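Local coordinates for protein 2-methyl-aconitate isomerase (Shewanella oneidensis, PDB 5K87) that catalyses the cis-trans isomerization of 2-methyl-aconitate, by base-catalysed proton abstraction and rotation about the C2-C3 bond, in the 2-methylcitrate cycle that degrades propionate, at residues V14-M19 and K25-R30; F29-L34 and P43-L48; E75-S80 and A114-F119. The protein carries 1 engineered substitution. All blocks are in the same frame, centred on the assembly; numbering follows the deposited sequence. Where two conformers were deposited one is given.

Interaction 1 of 3, residues V14-M19 and K25-R30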
loop_
_atom_site.group_PDB
_atom_site.type_symbol
_atom_site.label_atom_id
_atom_site.label_comp_id
_atom_site.label_asym_id
_atom_site.label_seq_id
_atom_site.Cartn_x
_atom_site.Cartn_y
_atom_site.Cartn_z
ATOM N N VAL A 14 -4.236 8.105 -19.103
ATOM C CA VAL A 14 -5.679 8.116 -18.905
ATOM C C VAL A 14 -5.992 9.065 -17.755
ATOM O O VAL A 14 -5.434 8.933 -16.672
ATOM C CB VAL A 14 -6.211 6.703 -18.587
ATOM C CG1 VAL A 14 -7.738 6.727 -18.427
ATOM C CG2 VAL A 14 -5.792 5.706 -19.666
ATOM N N ALA A 15 -6.863 10.036 -17.997
ATOM C CA ALA A 15 -7.258 10.957 -16.938
ATOM C C ALA A 15 -7.903 10.193 -15.783
ATOM O O ALA A 15 -8.780 9.351 -16.007
ATOM C CB ALA A 15 -8.216 12.009 -17.477
ATOM N N ALA A 16 -7.463 10.480 -14.561
ATOM C CA ALA A 16 -7.944 9.767 -13.392
ATOM C C ALA A 16 -7.726 10.578 -12.134
ATOM O O ALA A 16 -6.900 11.506 -12.095
ATOM C CB ALA A 16 -7.248 8.412 -13.278
ATOM N N THR A 17 -8.460 10.208 -11.089
ATOM C CA THR A 17 -8.296 10.831 -9.788
ATOM C C THR A 17 -8.160 9.730 -8.745
ATOM O O THR A 17 -8.981 8.804 -8.700
ATOM C CB THR A 17 -9.505 11.703 -9.442
ATOM O OG1 THR A 17 -9.717 12.657 -10.490
ATOM C CG2 THR A 17 -9.264 12.446 -8.151
ATOM N N TYR A 18 -7.148 9.836 -7.901
ATOM C CA TYR A 18 -6.913 8.892 -6.829
ATOM C C TYR A 18 -7.463 9.522 -5.553
ATOM O O TYR A 18 -7.067 10.647 -5.189
ATOM C CB TYR A 18 -5.411 8.655 -6.749
ATOM C CG TYR A 18 -4.913 7.663 -5.732
ATOM C CD1 TYR A 18 -5.385 6.353 -5.691
ATOM C CD2 TYR A 18 -3.915 8.029 -4.849
ATOM C CE1 TYR A 18 -4.858 5.448 -4.771
ATOM C CE2 TYR A 18 -3.397 7.139 -3.941
ATOM C CZ TYR A 18 -3.874 5.858 -3.908
ATOM O OH TYR A 18 -3.323 4.999 -2.986
ATOM N N MET A 19 -8.409 8.833 -4.908
ATOM C CA MET A 19 -9.147 9.409 -3.783
ATOM C C MET A 19 -9.193 8.468 -2.607
ATOM O O MET A 19 -9.205 7.239 -2.783
ATOM C CB MET A 19 -10.597 9.729 -4.164
ATOM C CG MET A 19 -10.735 10.633 -5.361
ATOM S SD MET A 19 -12.440 11.126 -5.667
ATOM C CE MET A 19 -12.823 12.092 -4.205
ATOM N N LYS A 25 -9.040 3.499 -0.438
ATOM C CA LYS A 25 -8.484 4.321 -1.511
ATOM C C LYS A 25 -8.777 3.654 -2.837
ATOM O O LYS A 25 -8.653 2.432 -2.959
ATOM C CB LYS A 25 -6.961 4.482 -1.379
ATOM C CG LYS A 25 -6.519 5.221 -0.130
ATOM C CD LYS A 25 -5.042 5.605 -0.186
ATOM C CE LYS A 25 -4.103 4.423 0.011
ATOM N NZ LYS A 25 -2.693 4.912 0.059
ATOM N N GLY A 26 -9.124 4.452 -3.838
ATOM C CA GLY A 26 -9.380 3.911 -5.153
ATOM C C GLY A 26 -9.026 4.877 -6.259
ATOM O O GLY A 26 -8.850 6.079 -6.033
ATOM N N VAL A 27 -8.917 4.337 -7.466
ATOM C CA VAL A 27 -8.676 5.123 -8.662
ATOM C C VAL A 27 -10.002 5.307 -9.390
ATOM O O VAL A 27 -10.693 4.326 -9.715
ATOM C CB VAL A 27 -7.641 4.453 -9.594
ATOM C CG1 VAL A 27 -7.356 5.362 -10.774
ATOM C CG2 VAL A 27 -6.360 4.118 -8.839
ATOM N N PHE A 28 -10.351 6.570 -9.627
ATOM C CA PHE A 28 -11.635 6.980 -10.193
ATOM C C PHE A 28 -11.478 7.485 -11.615
ATOM O O PHE A 28 -10.561 8.267 -11.904
ATOM C CB PHE A 28 -12.210 8.131 -9.366
ATOM C CG PHE A 28 -12.731 7.712 -8.023
ATOM C CD1 PHE A 28 -11.864 7.269 -7.042
ATOM C CD2 PHE A 28 -14.087 7.765 -7.737
ATOM C CE1 PHE A 28 -12.340 6.862 -5.805
ATOM C CE2 PHE A 28 -14.573 7.372 -6.488
ATOM C CZ PHE A 28 -13.695 6.916 -5.535
ATOM N N PHE A 29 -12.379 7.060 -12.493
ATOM C CA PHE A 29 -12.394 7.471 -13.890
ATOM C C PHE A 29 -13.779 7.939 -14.291
ATOM O O PHE A 29 -14.792 7.321 -13.918
ATOM C CB PHE A 29 -12.082 6.286 -14.808
ATOM C CG PHE A 29 -10.775 5.599 -14.531
ATOM C CD1 PHE A 29 -9.619 5.985 -15.187
ATOM C CD2 PHE A 29 -10.714 4.543 -13.638
ATOM C CE1 PHE A 29 -8.422 5.331 -14.942
ATOM C CE2 PHE A 29 -9.518 3.892 -13.390
ATOM C CZ PHE A 29 -8.376 4.287 -14.047
ATOM N N ARG A 30 -13.831 8.993 -15.098
ATOM C CA ARG A 30 -15.027 9.291 -15.873
ATOM C C ARG A 30 -15.030 8.351 -17.051
ATOM O O ARG A 30 -13.992 8.162 -17.696
ATOM C CB ARG A 30 -14.961 10.691 -16.469
ATOM C CG ARG A 30 -15.220 11.857 -15.563
ATOM C CD ARG A 30 -15.589 13.102 -16.399
ATOM N NE ARG A 30 -14.599 13.353 -17.444
ATOM C CZ ARG A 30 -14.614 14.388 -18.278
ATOM N NH1 ARG A 30 -15.581 15.295 -18.199
ATOM N NH2 ARG A 30 -13.657 14.514 -19.189
HETATM O O HOH W 1 -11.278 10.382 -15.390
HETATM O O HOH W 2 -1.017 5.083 -2.299
#
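Met19 sets its sulfur over the centre of one face of the Phe28 ring, the side chains crossing at about a right angle: SD stands 4.0 Å from the centroid of Phe28, only 6° off the ring normal. This Met-aromatic contact rests on a chain extended at chi2 (-174°), which carries SD out above the ring, while Met19 CB packs 3.7 Å from Phe28 CE1. On the same side Ala115 of helix 113-122 closes against both residues, and Phe119 of that helix covers Thr17.

The opposite side of the sheet carries Tyr18 and Val27, a non-hydrogen-bonded pair. With CG trans to the backbone N (chi1 -178°), the Tyr18 ring passes obliquely by Val27 CG2 and onward to Lys25, whose aliphatic chain crosses the hydroxyl end at a slant, Lys25 CD 3.3 Å from Tyr18 OH. Lys25 NZ donates to a water and to the carbonyls of Gly65 and Gln62 of the second subunit, so the N-H groups of a buried ammonium find acceptors across the dimer interface. Farther along, the Phe29 ring meets Ala16 and Val14, its side chain crossing that of Val14 at about a right angle, with Phe29 CE1 3.7 Å from Ala16 CB and 3.8 Å from Val14 CG1.

Behind these side chains the backbones run antiparallel. Thr17 and Phe28 exchange two backbone hydrogen bonds, of which Phe28 N to Thr17 O is 2.8 Å, and Met19 and Gly26 exchange two more. Toward Ala15 and Arg30, past the Thr17-Phe28 pair, a water takes over the bridging, accepting from Arg30 N and donating to Ala15 O. Altogether this is a beta hairpin with one face packed on a helix and the other reaching the partner subunit at its Tyr18 and Lys25 end, consistent with the helix-filled, barrel-like domains of the diaminopimelate epimerase fold.

Interaction 2 of 3, residues F29-L34 and P43-L48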
loop_
_atom_site.group_PDB
_atom_site.type_symbol
_atom_site.label_atom_id
_atom_site.label_comp_id
_atom_site.label_asym_id
_atom_site.label_seq_id
_atom_site.Cartn_x
_atom_site.Cartn_y
_atom_site.Cartn_z
ATOM N N PHE A 29 -12.379 7.060 -12.493
ATOM C CA PHE A 29 -12.394 7.471 -13.890
ATOM C C PHE A 29 -13.779 7.939 -14.291
ATOM O O PHE A 29 -14.792 7.321 -13.918
ATOM C CB PHE A 29 -12.082 6.286 -14.808
ATOM C CG PHE A 29 -10.775 5.599 -14.531
ATOM C CD1 PHE A 29 -9.619 5.985 -15.187
ATOM C CD2 PHE A 29 -10.714 4.543 -13.638
ATOM C CE1 PHE A 29 -8.422 5.331 -14.942
ATOM C CE2 PHE A 29 -9.518 3.892 -13.390
ATOM C CZ PHE A 29 -8.376 4.287 -14.047
ATOM N N ARG A 30 -13.831 8.993 -15.098
ATOM C CA ARG A 30 -15.027 9.291 -15.873
ATOM C C ARG A 30 -15.030 8.351 -17.051
ATOM O O ARG A 30 -13.992 8.162 -17.696
ATOM C CB ARG A 30 -14.961 10.691 -16.469
ATOM C CG ARG A 30 -15.220 11.857 -15.563
ATOM C CD ARG A 30 -15.589 13.102 -16.399
ATOM N NE ARG A 30 -14.599 13.353 -17.444
ATOM C CZ ARG A 30 -14.614 14.388 -18.278
ATOM N NH1 ARG A 30 -15.581 15.295 -18.199
ATOM N NH2 ARG A 30 -13.657 14.514 -19.189
ATOM N N LEU A 31 -16.188 7.786 -17.358
ATOM C CA LEU A 31 -16.318 6.863 -18.475
ATOM C C LEU A 31 -15.729 7.429 -19.767
ATOM O O LEU A 31 -14.972 6.754 -20.463
ATOM C CB LEU A 31 -17.789 6.509 -18.675
ATOM C CG LEU A 31 -18.117 5.609 -19.864
ATOM C CD1 LEU A 31 -17.503 4.229 -19.676
ATOM C CD2 LEU A 31 -19.621 5.500 -20.032
ATOM N N GLN A 32 -16.052 8.680 -20.066
ATOM C CA GLN A 32 -15.602 9.293 -21.317
ATOM C C GLN A 32 -14.086 9.497 -21.414
ATOM O O GLN A 32 -13.560 9.737 -22.504
ATOM C CB GLN A 32 -16.330 10.615 -21.574
ATOM C CG GLN A 32 -15.889 11.740 -20.665
ATOM C CD GLN A 32 -16.833 12.922 -20.694
ATOM O OE1 GLN A 32 -16.681 13.829 -21.509
ATOM N NE2 GLN A 32 -17.812 12.921 -19.794
ATOM N N ASP A 33 -13.387 9.414 -20.289
ATOM C CA ASP A 33 -11.931 9.553 -20.286
ATOM C C ASP A 33 -11.217 8.240 -20.602
ATOM O O ASP A 33 -10.018 8.231 -20.874
ATOM C CB ASP A 33 -11.454 10.093 -18.941
ATOM C CG ASP A 33 -11.876 11.531 -18.704
ATOM O OD1 ASP A 33 -12.030 12.277 -19.699
ATOM O OD2 ASP A 33 -12.041 11.926 -17.531
ATOM N N LEU A 34 -11.943 7.131 -20.560
ATOM C CA LEU A 34 -11.334 5.832 -20.824
ATOM C C LEU A 34 -11.072 5.647 -22.308
ATOM O O LEU A 34 -11.786 6.216 -23.135
ATOM C CB LEU A 34 -12.257 4.715 -20.342
ATOM C CG LEU A 34 -12.522 4.658 -18.836
ATOM C CD1 LEU A 34 -13.574 3.605 -18.517
ATOM C CD2 LEU A 34 -11.220 4.387 -18.084
ATOM N N PRO A 43 -13.114 -7.332 -21.475
ATOM C CA PRO A 43 -11.699 -7.607 -21.222
ATOM C C PRO A 43 -10.782 -6.392 -21.405
ATOM O O PRO A 43 -9.795 -6.295 -20.684
ATOM C CB PRO A 43 -11.359 -8.712 -22.233
ATOM C CG PRO A 43 -12.473 -8.665 -23.251
ATOM C CD PRO A 43 -13.681 -8.237 -22.490
ATOM N N ALA A 44 -11.083 -5.488 -22.325
ATOM C CA ALA A 44 -10.220 -4.323 -22.497
ATOM C C ALA A 44 -10.275 -3.435 -21.259
ATOM O O ALA A 44 -9.233 -2.985 -20.763
ATOM C CB ALA A 44 -10.606 -3.543 -23.734
ATOM N N ARG A 45 -11.478 -3.191 -20.749
ATOM C CA ARG A 45 -11.633 -2.440 -19.513
ATOM C C ARG A 45 -10.908 -3.137 -18.363
ATOM O O ARG A 45 -10.152 -2.510 -17.621
ATOM C CB ARG A 45 -13.115 -2.285 -19.186
ATOM C CG ARG A 45 -13.352 -1.679 -17.813
ATOM C CD ARG A 45 -14.820 -1.479 -17.532
ATOM N NE ARG A 45 -15.377 -0.440 -18.393
ATOM C CZ ARG A 45 -16.647 -0.053 -18.381
ATOM N NH1 ARG A 45 -17.041 0.913 -19.205
ATOM N NH2 ARG A 45 -17.524 -0.617 -17.556
ATOM N N ASP A 46 -11.127 -4.440 -18.213
ATOM C CA ASP A 46 -10.530 -5.166 -17.105
ATOM C C ASP A 46 -9.011 -5.140 -17.190
ATOM O O ASP A 46 -8.337 -4.939 -16.186
ATOM C CB ASP A 46 -11.016 -6.616 -17.054
ATOM C CG ASP A 46 -12.469 -6.742 -16.653
ATOM O OD1 ASP A 46 -13.085 -5.750 -16.216
ATOM O OD2 ASP A 46 -13.010 -7.872 -16.756
ATOM N N ALA A 47 -8.468 -5.325 -18.391
ATOM C CA ALA A 47 -7.021 -5.314 -18.572
ATOM C C ALA A 47 -6.415 -3.959 -18.201
ATOM O O ALA A 47 -5.343 -3.895 -17.595
ATOM C CB ALA A 47 -6.655 -5.676 -19.998
ATOM N N LEU A 48 -7.091 -2.882 -18.586
ATOM C CA LEU A 48 -6.629 -1.538 -18.262
ATOM C C LEU A 48 -6.596 -1.343 -16.752
ATOM O O LEU A 48 -5.592 -0.897 -16.192
ATOM C CB LEU A 48 -7.542 -0.491 -18.896
ATOM C CG LEU A 48 -7.283 0.951 -18.462
ATOM C CD1 LEU A 48 -5.891 1.382 -18.868
ATOM C CD2 LEU A 48 -8.338 1.862 -19.062
#
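Leu34 and Arg45 mark the closest backbone approach, their CA atoms 8.4 Å apart, where strand 24-30 has given way to the 3-10 turn 31-33 and the chain passes the first turns of helix 43-53. A gap of this size is bridged by side chains alone.

Leu34 and Leu48 form the apolar half of the bridge, slanting across one another until Leu34 CD2 meets Leu48 CD2 at 4.0 Å. One helical turn back, Arg45 starts out extended (chi1 172°) and then bends at chi3, which carries the guanidinium beside the leucines. Leu34 CD1 lies a loose 4.4 Å from Arg45 NE, a nitrogen already engaged by the carbonyl of Ala38 in the connecting loop. Leu31 also approaches Arg45, but it was modelled in two conformers, so that approach is less certain.

The turn itself is pinned by Arg30, which grips Asp33 side-on in a salt bridge. Arg30 NE reaches Asp33 OD2 at 2.9 Å and Arg30 NH2 reaches Asp33 OD1 at 2.8 Å, while the Gln32 amide covers one guanidinium face. Away from the substrate site, the arrangement is a strand-to-helix connection, in which a 3-10 turn and a helix pack together beside Ile78 of strand 75-81.

Interaction 3 of 3, residues E75-S80 and A114-F119. Engineered in segment 75-80: Glu75 (natural residue Lys).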
loop_
_atom_site.group_PDB
_atom_site.type_symbol
_atom_site.label_atom_id
_atom_site.label_comp_id
_atom_site.label_asym_id
_atom_site.label_seq_id
_atom_site.Cartn_x
_atom_site.Cartn_y
_atom_site.Cartn_z
ATOM N N GLU A 75 -8.751 -0.994 -5.734
ATOM C CA GLU A 75 -10.125 -0.578 -6.000
ATOM C C GLU A 75 -10.174 0.410 -7.147
ATOM O O GLU A 75 -9.353 1.339 -7.218
ATOM C CB GLU A 75 -10.755 0.059 -4.749
ATOM C CG GLU A 75 -10.892 -0.916 -3.588
ATOM C CD GLU A 75 -11.803 -0.447 -2.472
ATOM O OE1 GLU A 75 -12.202 0.727 -2.428
ATOM O OE2 GLU A 75 -12.141 -1.284 -1.613
ATOM N N THR A 76 -11.156 0.221 -8.025
ATOM C CA THR A 76 -11.384 1.122 -9.141
ATOM C C THR A 76 -12.851 1.493 -9.246
ATOM O O THR A 76 -13.735 0.726 -8.840
ATOM C CB THR A 76 -10.919 0.501 -10.468
ATOM O OG1 THR A 76 -11.649 -0.713 -10.720
ATOM C CG2 THR A 76 -9.413 0.211 -10.421
ATOM N N VAL A 77 -13.099 2.676 -9.797
ATOM C CA VAL A 77 -14.448 3.212 -9.910
ATOM C C VAL A 77 -14.600 3.877 -11.269
ATOM O O VAL A 77 -13.724 4.639 -11.698
ATOM C CB VAL A 77 -14.709 4.262 -8.807
ATOM C CG1 VAL A 77 -16.036 4.969 -9.021
ATOM C CG2 VAL A 77 -14.649 3.626 -7.422
ATOM N N ILE A 78 -15.701 3.576 -11.957
ATOM C CA ILE A 78 -16.035 4.251 -13.206
ATOM C C ILE A 78 -17.383 4.938 -13.048
ATOM O O ILE A 78 -18.376 4.296 -12.690
ATOM C CB ILE A 78 -16.087 3.263 -14.386
ATOM C CG1 ILE A 78 -14.708 2.637 -14.612
ATOM C CG2 ILE A 78 -16.573 3.959 -15.664
ATOM C CD1 ILE A 78 -14.725 1.461 -15.566
ATOM N N LEU A 79 -17.400 6.242 -13.299
ATOM C CA LEU A 79 -18.609 7.042 -13.157
ATOM C C LEU A 79 -19.023 7.631 -14.493
ATOM O O LEU A 79 -18.170 7.953 -15.325
ATOM C CB LEU A 79 -18.375 8.175 -12.157
ATOM C CG LEU A 79 -17.907 7.705 -10.773
ATOM C CD1 LEU A 79 -17.742 8.849 -9.789
ATOM C CD2 LEU A 79 -18.863 6.676 -10.199
ATOM N N SER A 80 -20.328 7.799 -14.679
ATOM C CA SER A 80 -20.875 8.346 -15.912
ATOM C C SER A 80 -22.198 9.030 -15.610
ATOM O O SER A 80 -22.782 8.836 -14.542
ATOM C CB SER A 80 -21.110 7.223 -16.910
ATOM O OG SER A 80 -21.927 6.217 -16.340
ATOM N N ALA A 114 -18.921 8.183 -0.660
ATOM C CA ALA A 114 -18.726 9.621 -0.445
ATOM C C ALA A 114 -17.822 10.235 -1.521
ATOM O O ALA A 114 -18.045 11.354 -1.986
ATOM C CB ALA A 114 -18.138 9.877 0.937
ATOM N N ALA A 115 -16.777 9.499 -1.899
ATOM C CA ALA A 115 -15.878 9.947 -2.951
ATOM C C ALA A 115 -16.568 9.960 -4.312
ATOM O O ALA A 115 -16.277 10.829 -5.137
ATOM C CB ALA A 115 -14.614 9.101 -2.978
ATOM N N VAL A 116 -17.487 9.028 -4.551
ATOM C CA VAL A 116 -18.279 9.038 -5.773
ATOM C C VAL A 116 -19.067 10.339 -5.894
ATOM O O VAL A 116 -19.085 10.971 -6.947
ATOM C CB VAL A 116 -19.232 7.823 -5.817
ATOM C CG1 VAL A 116 -20.298 8.001 -6.883
ATOM C CG2 VAL A 116 -18.435 6.544 -6.036
ATOM N N GLY A 117 -19.712 10.743 -4.802
ATOM C CA GLY A 117 -20.484 11.973 -4.814
ATOM C C GLY A 117 -19.618 13.174 -5.129
ATOM O O GLY A 117 -19.967 13.998 -5.974
ATOM N N ALA A 118 -18.486 13.271 -4.441
ATOM C CA ALA A 118 -17.549 14.364 -4.665
ATOM C C ALA A 118 -17.002 14.370 -6.090
ATOM O O ALA A 118 -16.927 15.426 -6.732
ATOM C CB ALA A 118 -16.415 14.299 -3.666
ATOM N N PHE A 119 -16.601 13.199 -6.584
ATOM C CA PHE A 119 -16.029 13.100 -7.921
ATOM C C PHE A 119 -17.044 13.558 -8.964
ATOM O O PHE A 119 -16.710 14.293 -9.897
ATOM C CB PHE A 119 -15.563 11.671 -8.216
ATOM C CG PHE A 119 -14.930 11.506 -9.582
ATOM C CD1 PHE A 119 -15.718 11.389 -10.726
ATOM C CD2 PHE A 119 -13.560 11.479 -9.726
ATOM C CE1 PHE A 119 -15.135 11.235 -11.987
ATOM C CE2 PHE A 119 -12.975 11.319 -10.982
ATOM C CZ PHE A 119 -13.761 11.186 -12.099
#
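Phe119 N donates to Ala115 O at 2.8 Å, a helical backbone bond that fixes the turn from which the Phe119 ring reaches Leu79. No hydrogen bond crosses from strand to helix, and the contact is made almost wholly by hydrocarbon side chains.

Leu79 is its pivot. One branch, CD1, presses obliquely on the ring, 3.4 Å from Phe119 CD1, a tight approach for two carbons, and also lies near the carbonyl of Val116. The other branch, CD2, settles 3.8 Å from Val116 CG1, so that Leu79 is forked between residues three apart on the helix. The first torsion of Phe119 (chi1 -179°) sets the ring against Leu79 CD1. Val77 adds a lighter touch, its CG1 4.1 Å from Val116 CG2. The short axes of the two segments pass 10.0 Å apart at 41°, a separation that such side chains fill.

Strand 75-81 begins at the substrate-binding run 71-75, whose Glu75 is an engineered replacement for lysine, and Val77 lies about 6 Å, side chain to side chain, from Cys109, the inferred proton donor/acceptor. Nonpolar, buried chemistry here implies that strand and helix are held by close fit rather than by directional bonds, close to the active site.

Overall arrangement
Interaction 2 begins on the stretch where interaction 1 ends, interaction 3 comes later in the chain, and all gather on one side of its centre. Interactions 1 and 3 have centres 8 Å apart, interactions 1 and 2 11 Å, and interactions 2 and 3 13 Å. Strand 24-30 is the common element: it pairs with strand 12-21 in interaction 1, runs on into the turn of interaction 2, and lies parallel to strand 75-81 of interaction 3. Helix 113-122 meets Phe28 through Ala115, whereas helix 43-53 touches Ile78, whose side chain points away from helix 113-122. Strand 75-81 thus lies between the two helices, and strand 24-30 links it to the hairpin whose Lys25 end meets the second subunit.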